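Local coordinates for protein peruvianin-I (Thevetia peruviana, PDB 6ORM) that acts as a cysteine peptidase of plant latex, a proteolytic germin-like protein built on the cupin fold and assembled from six chains, at residues Leu12-Leu15 / Asn16-Leu19; Gly48-Gln51 / Trp52-Val56. All blocks are in the same frame, centred on the assembly; numbering follows the deposited sequence.

Contact 1 of 2, residues Leu12-Leu15 / Asn16-Leu19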
loop_
_atom_site.group_PDB
_atom_site.type_symbol
_atom_site.label_atom_id
_atom_site.label_comp_id
_atom_site.label_asym_id
_atom_site.label_seq_id
_atom_site.Cartn_x
_atom_site.Cartn_y
_atom_site.Cartn_z
ATOM N N LEU A 12 -18.170 -2.761 9.667
ATOM C CA LEU A 12 -18.911 -1.533 9.931
ATOM C C LEU A 12 -18.321 -0.809 11.130
ATOM O O LEU A 12 -18.135 -1.401 12.196
ATOM C CB LEU A 12 -20.385 -1.840 10.192
ATOM C CG LEU A 12 -21.115 -2.821 9.278
ATOM C CD1 LEU A 12 -22.557 -2.944 9.730
ATOM C CD2 LEU A 12 -21.038 -2.378 7.834
ATOM N N ALA A 13 -18.030 0.477 10.948
ATOM C CA ALA A 13 -17.477 1.282 12.026
ATOM C C ALA A 13 -18.381 1.238 13.252
ATOM O O ALA A 13 -19.580 1.519 13.168
ATOM C CB ALA A 13 -17.283 2.727 11.560
ATOM N N ASP A 14 -17.803 0.866 14.391
ATOM C CA ASP A 14 -18.474 1.004 15.684
ATOM C C ASP A 14 -18.181 2.411 16.180
ATOM O O ASP A 14 -17.129 2.667 16.772
ATOM C CB ASP A 14 -17.991 -0.059 16.666
ATOM C CG ASP A 14 -18.692 0.032 18.015
ATOM O OD1 ASP A 14 -19.562 0.914 18.191
ATOM O OD2 ASP A 14 -18.374 -0.785 18.904
ATOM N N LEU A 15 -19.107 3.332 15.926
ATOM C CA LEU A 15 -18.878 4.742 16.259
ATOM C C LEU A 15 -18.994 5.055 17.740
ATOM O O LEU A 15 -18.583 6.159 18.140
ATOM C CB LEU A 15 -19.857 5.613 15.471
ATOM C CG LEU A 15 -19.729 5.482 13.958
ATOM C CD1 LEU A 15 -20.764 6.355 13.270
ATOM C CD2 LEU A 15 -18.321 5.846 13.513
ATOM N N ASN A 16 -19.552 4.167 18.551
ATOM C CA ASN A 16 -19.610 4.399 19.984
ATOM C C ASN A 16 -18.645 3.506 20.747
ATOM O O ASN A 16 -18.781 3.346 21.969
ATOM C CB ASN A 16 -21.045 4.222 20.483
ATOM C CG ASN A 16 -21.957 5.317 19.966
ATOM O OD1 ASN A 16 -21.697 6.499 20.190
ATOM N ND2 ASN A 16 -23.019 4.932 19.261
ATOM N N SER A 17 -17.629 2.975 20.070
ATOM C CA SER A 17 -16.620 2.193 20.751
ATOM C C SER A 17 -15.781 3.112 21.635
ATOM O O SER A 17 -15.516 4.262 21.269
ATOM C CB SER A 17 -15.720 1.461 19.748
ATOM O OG SER A 17 -14.598 0.875 20.386
ATOM N N PRO A 18 -15.359 2.642 22.810
ATOM C CA PRO A 18 -14.443 3.439 23.627
ATOM C C PRO A 18 -13.009 3.385 23.145
ATOM O O PRO A 18 -12.163 4.114 23.679
ATOM C CB PRO A 18 -14.581 2.805 25.012
ATOM C CG PRO A 18 -14.889 1.371 24.721
ATOM C CD PRO A 18 -15.704 1.358 23.445
ATOM N N LEU A 19 -12.712 2.542 22.165
ATOM C CA LEU A 19 -11.361 2.392 21.661
ATOM C C LEU A 19 -11.075 3.377 20.542
ATOM O O LEU A 19 -11.978 3.838 19.839
ATOM C CB LEU A 19 -11.136 0.981 21.141
ATOM C CG LEU A 19 -11.372 -0.130 22.142
ATOM C CD1 LEU A 19 -11.100 -1.399 21.403
ATOM C CD2 LEU A 19 -10.442 0.023 23.331
HETATM O O HOH W 1 -15.762 4.787 17.838
#
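A type I beta turn runs from Asp14 to Ser17, and the side chain of Asp14 reinforces it as an Asx turn. The backbone evidence is modest: Ser17 N reaches Asp14 O at 3.3 Å, a weak bond although it is fairly straight (160°). The carboxylate supplies a second tie, with Asn16 N donating to Asp14 OD1, also at 3.3 Å. This bond is bent, and the donor approaches from above the carboxylate plane, 42° out of it. Asp14 can receive it because its CG stands anti to the backbone N (chi1 -179°), which swings the carboxylate forward over the turn. The other oxygen, OD2, lies against the methylene of the turn's last residue, 3.6 Å from Ser17 CB. With an alanine here, Asn16 N would probably be left without its side-chain acceptor, and the turn would rest largely on the weak Ser17 N to Asp14 O bond. A water donates to Asp14 O at 2.7 Å and more weakly to Ser17 O, bridging the carbonyls of the first and last turn residues. Ser17 then begins an ST turn of its own, its OG accepting from Leu19 N at 3.1 Å, which makes a second bend, spanning Pro18. Both bends belong to the long loop preceding strand 38-39. The approach to the turn is pinned by backbone bonds from Leu12 to Arg27, Ala13 to Pro65 and Asp14 to Pro25, while Leu19, at the far end, packs on Leu19 of the second and third subunits.

Contact 2 of 2, residues Gly48-Gln51 / Trp52-Val56. With NAG (2-acetamido-2-deoxy-beta-D-glucopyranose), chain D.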
loop_
_atom_site.group_PDB
_atom_site.type_symbol
_atom_site.label_atom_id
_atom_site.label_comp_id
_atom_site.label_asym_id
_atom_site.label_seq_id
_atom_site.Cartn_x
_atom_site.Cartn_y
_atom_site.Cartn_z
ATOM N N GLY A 48 -27.794 24.693 6.122
ATOM C CA GLY A 48 -27.174 25.984 6.343
ATOM C C GLY A 48 -25.917 26.074 5.509
ATOM O O GLY A 48 -25.507 25.111 4.853
ATOM N N PHE A 49 -25.317 27.259 5.531
ATOM C CA PHE A 49 -24.124 27.525 4.743
ATOM C C PHE A 49 -23.132 28.280 5.611
ATOM O O PHE A 49 -23.524 28.989 6.542
ATOM C CB PHE A 49 -24.459 28.326 3.477
ATOM C CG PHE A 49 -25.334 27.583 2.505
ATOM C CD1 PHE A 49 -26.709 27.543 2.678
ATOM C CD2 PHE A 49 -24.781 26.919 1.423
ATOM C CE1 PHE A 49 -27.515 26.855 1.792
ATOM C CE2 PHE A 49 -25.582 26.231 0.531
ATOM C CZ PHE A 49 -26.951 26.198 0.716
ATOM N N ASP A 50 -21.843 28.122 5.312
ATOM C CA ASP A 50 -20.849 28.870 6.058
ATOM C C ASP A 50 -20.846 30.318 5.575
ATOM O O ASP A 50 -21.556 30.687 4.637
ATOM C CB ASP A 50 -19.472 28.200 5.955
ATOM C CG ASP A 50 -18.916 28.156 4.525
ATOM O OD1 ASP A 50 -19.397 28.890 3.636
ATOM O OD2 ASP A 50 -17.969 27.367 4.292
ATOM N N GLN A 51 -20.042 31.156 6.236
ATOM C CA GLN A 51 -19.981 32.578 5.899
ATOM C C GLN A 51 -19.685 32.833 4.424
ATOM O O GLN A 51 -19.996 33.917 3.923
ATOM C CB GLN A 51 -18.948 33.296 6.767
ATOM C CG GLN A 51 -17.588 32.639 6.854
ATOM C CD GLN A 51 -16.610 33.493 7.633
ATOM O OE1 GLN A 51 -16.657 34.722 7.564
ATOM N NE2 GLN A 51 -15.733 32.851 8.399
ATOM N N TRP A 52 -19.076 31.877 3.720
ATOM C CA TRP A 52 -18.670 32.081 2.335
ATOM C C TRP A 52 -19.629 31.426 1.346
ATOM O O TRP A 52 -19.341 31.395 0.146
ATOM C CB TRP A 52 -17.237 31.567 2.123
ATOM C CG TRP A 52 -16.249 32.213 3.063
ATOM C CD1 TRP A 52 -15.840 33.517 3.058
ATOM C CD2 TRP A 52 -15.547 31.580 4.143
ATOM N NE1 TRP A 52 -14.937 33.737 4.070
ATOM C CE2 TRP A 52 -14.737 32.563 4.749
ATOM C CE3 TRP A 52 -15.526 30.278 4.654
ATOM C CZ2 TRP A 52 -13.917 32.284 5.841
ATOM C CZ3 TRP A 52 -14.712 30.004 5.739
ATOM C CH2 TRP A 52 -13.919 31.002 6.321
ATOM N N GLY A 53 -20.764 30.916 1.824
ATOM C CA GLY A 53 -21.793 30.372 0.958
ATOM C C GLY A 53 -21.647 28.918 0.577
ATOM O O GLY A 53 -22.244 28.496 -0.418
ATOM N N LEU A 54 -20.896 28.133 1.341
ATOM C CA LEU A 54 -20.688 26.721 1.053
ATOM C C LEU A 54 -21.394 25.857 2.089
ATOM O O LEU A 54 -21.304 26.123 3.293
ATOM C CB LEU A 54 -19.196 26.383 1.031
ATOM C CG LEU A 54 -18.844 24.893 1.079
ATOM C CD1 LEU A 54 -19.241 24.198 -0.213
ATOM C CD2 LEU A 54 -17.364 24.686 1.372
ATOM N N ASN A 55 -22.091 24.825 1.621
ATOM C CA ASN A 55 -22.530 23.737 2.483
ATOM C C ASN A 55 -21.884 22.443 2.019
ATOM O O ASN A 55 -21.953 22.100 0.835
ATOM C CB ASN A 55 -24.046 23.544 2.495
ATOM C CG ASN A 55 -24.432 22.308 3.274
ATOM O OD1 ASN A 55 -24.563 21.215 2.720
ATOM N ND2 ASN A 55 -24.576 22.469 4.577
ATOM N N VAL A 56 -21.277 21.720 2.955
ATOM C CA VAL A 56 -20.765 20.380 2.706
ATOM C C VAL A 56 -21.603 19.390 3.502
ATOM O O VAL A 56 -21.769 19.542 4.719
ATOM C CB VAL A 56 -19.279 20.254 3.080
ATOM C CG1 VAL A 56 -18.754 18.901 2.643
ATOM C CG2 VAL A 56 -18.466 21.375 2.448
HETATM C C1 NAG D . -24.874 21.349 5.428
HETATM C C2 NAG D . -24.756 21.689 6.900
HETATM C C3 NAG D . -24.725 20.408 7.723
HETATM C C4 NAG D . -25.889 19.491 7.352
HETATM C C5 NAG D . -26.039 19.347 5.837
HETATM C C6 NAG D . -27.297 18.613 5.430
HETATM C C7 NAG D . -23.625 23.754 7.600
HETATM C C8 NAG D . -22.305 24.433 7.811
HETATM N N2 NAG D . -23.570 22.492 7.160
HETATM O O3 NAG D . -24.779 20.742 9.105
HETATM O O4 NAG D . -25.628 18.190 7.861
HETATM O O5 NAG D . -26.074 20.634 5.203
HETATM O O6 NAG D . -28.472 19.333 5.776
HETATM O O7 NAG D . -24.690 24.321 7.818
#
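Asp50 to Gly53 form a type I turn, closed by Gly53 N donating to Asp50 O; Asp50 N donating to Leu54 O (170°) adds a G1 beta bulge that leads into strand 54-57 of the cupin sheet. Gly53 takes the positive phi (87°) expected of the bulge residue. Along the Asp50 side chain, CB lies 3.8 Å from Leu54 O, and CG comes closer to the same carbonyl oxygen. With CG placed between the backbone N and the carbonyl carbon, the carboxylate folds back into the turn. There OD1 accepts a nearly straight bond from Leu54 N at 2.8 Å, arriving from above the carboxylate plane, and a weak one from Trp52 N. OD2 rests 3.6 Å from Leu54 CB and meets the edge of the Trp52 ring; Arg88 makes a long, weak ion pair with it. At the corner of the turn, the side chains of Gln51 and Trp52 lie side by side: Gln51 CG sits 3.5 Å from the centroid of the Trp52 six-membered ring in a CH-pi contact, and the amide stacks on the indole with the planes 16° apart. At the other end, Phe49 CD2 approaches Asn55 CB at 3.6 Å, its side chain crossing that of Asn55 at about a right angle. Asn55 ND2 donates to Gly48 O at 2.8 Å. The same nitrogen carries the glycan, the covalent bond from Asn55 ND2 to NAG C1 measuring 1.4 Å.

Contact 1 lies at the surface, in the loop before strand 38-39 and about 21 Å from the chain centre; contact 2 is partly buried, its centre about 15 Å out, and runs into an outermost strand of the five-stranded sheet. They share no strand, and contact 1 closes before contact 2 opens along the chain; their centres are 29 Å apart and their nearest atoms about 16 Å. Both use an aspartate at the first position of a type I turn, yet the evidence differs: a weak closure supplemented by water in 12-19, against three nearly straight bonds at the turn, aromatic stacking and an attached glycan in 48-56. Neighbouring subunits reach 12-19 through Leu19, whereas none touches 48-56.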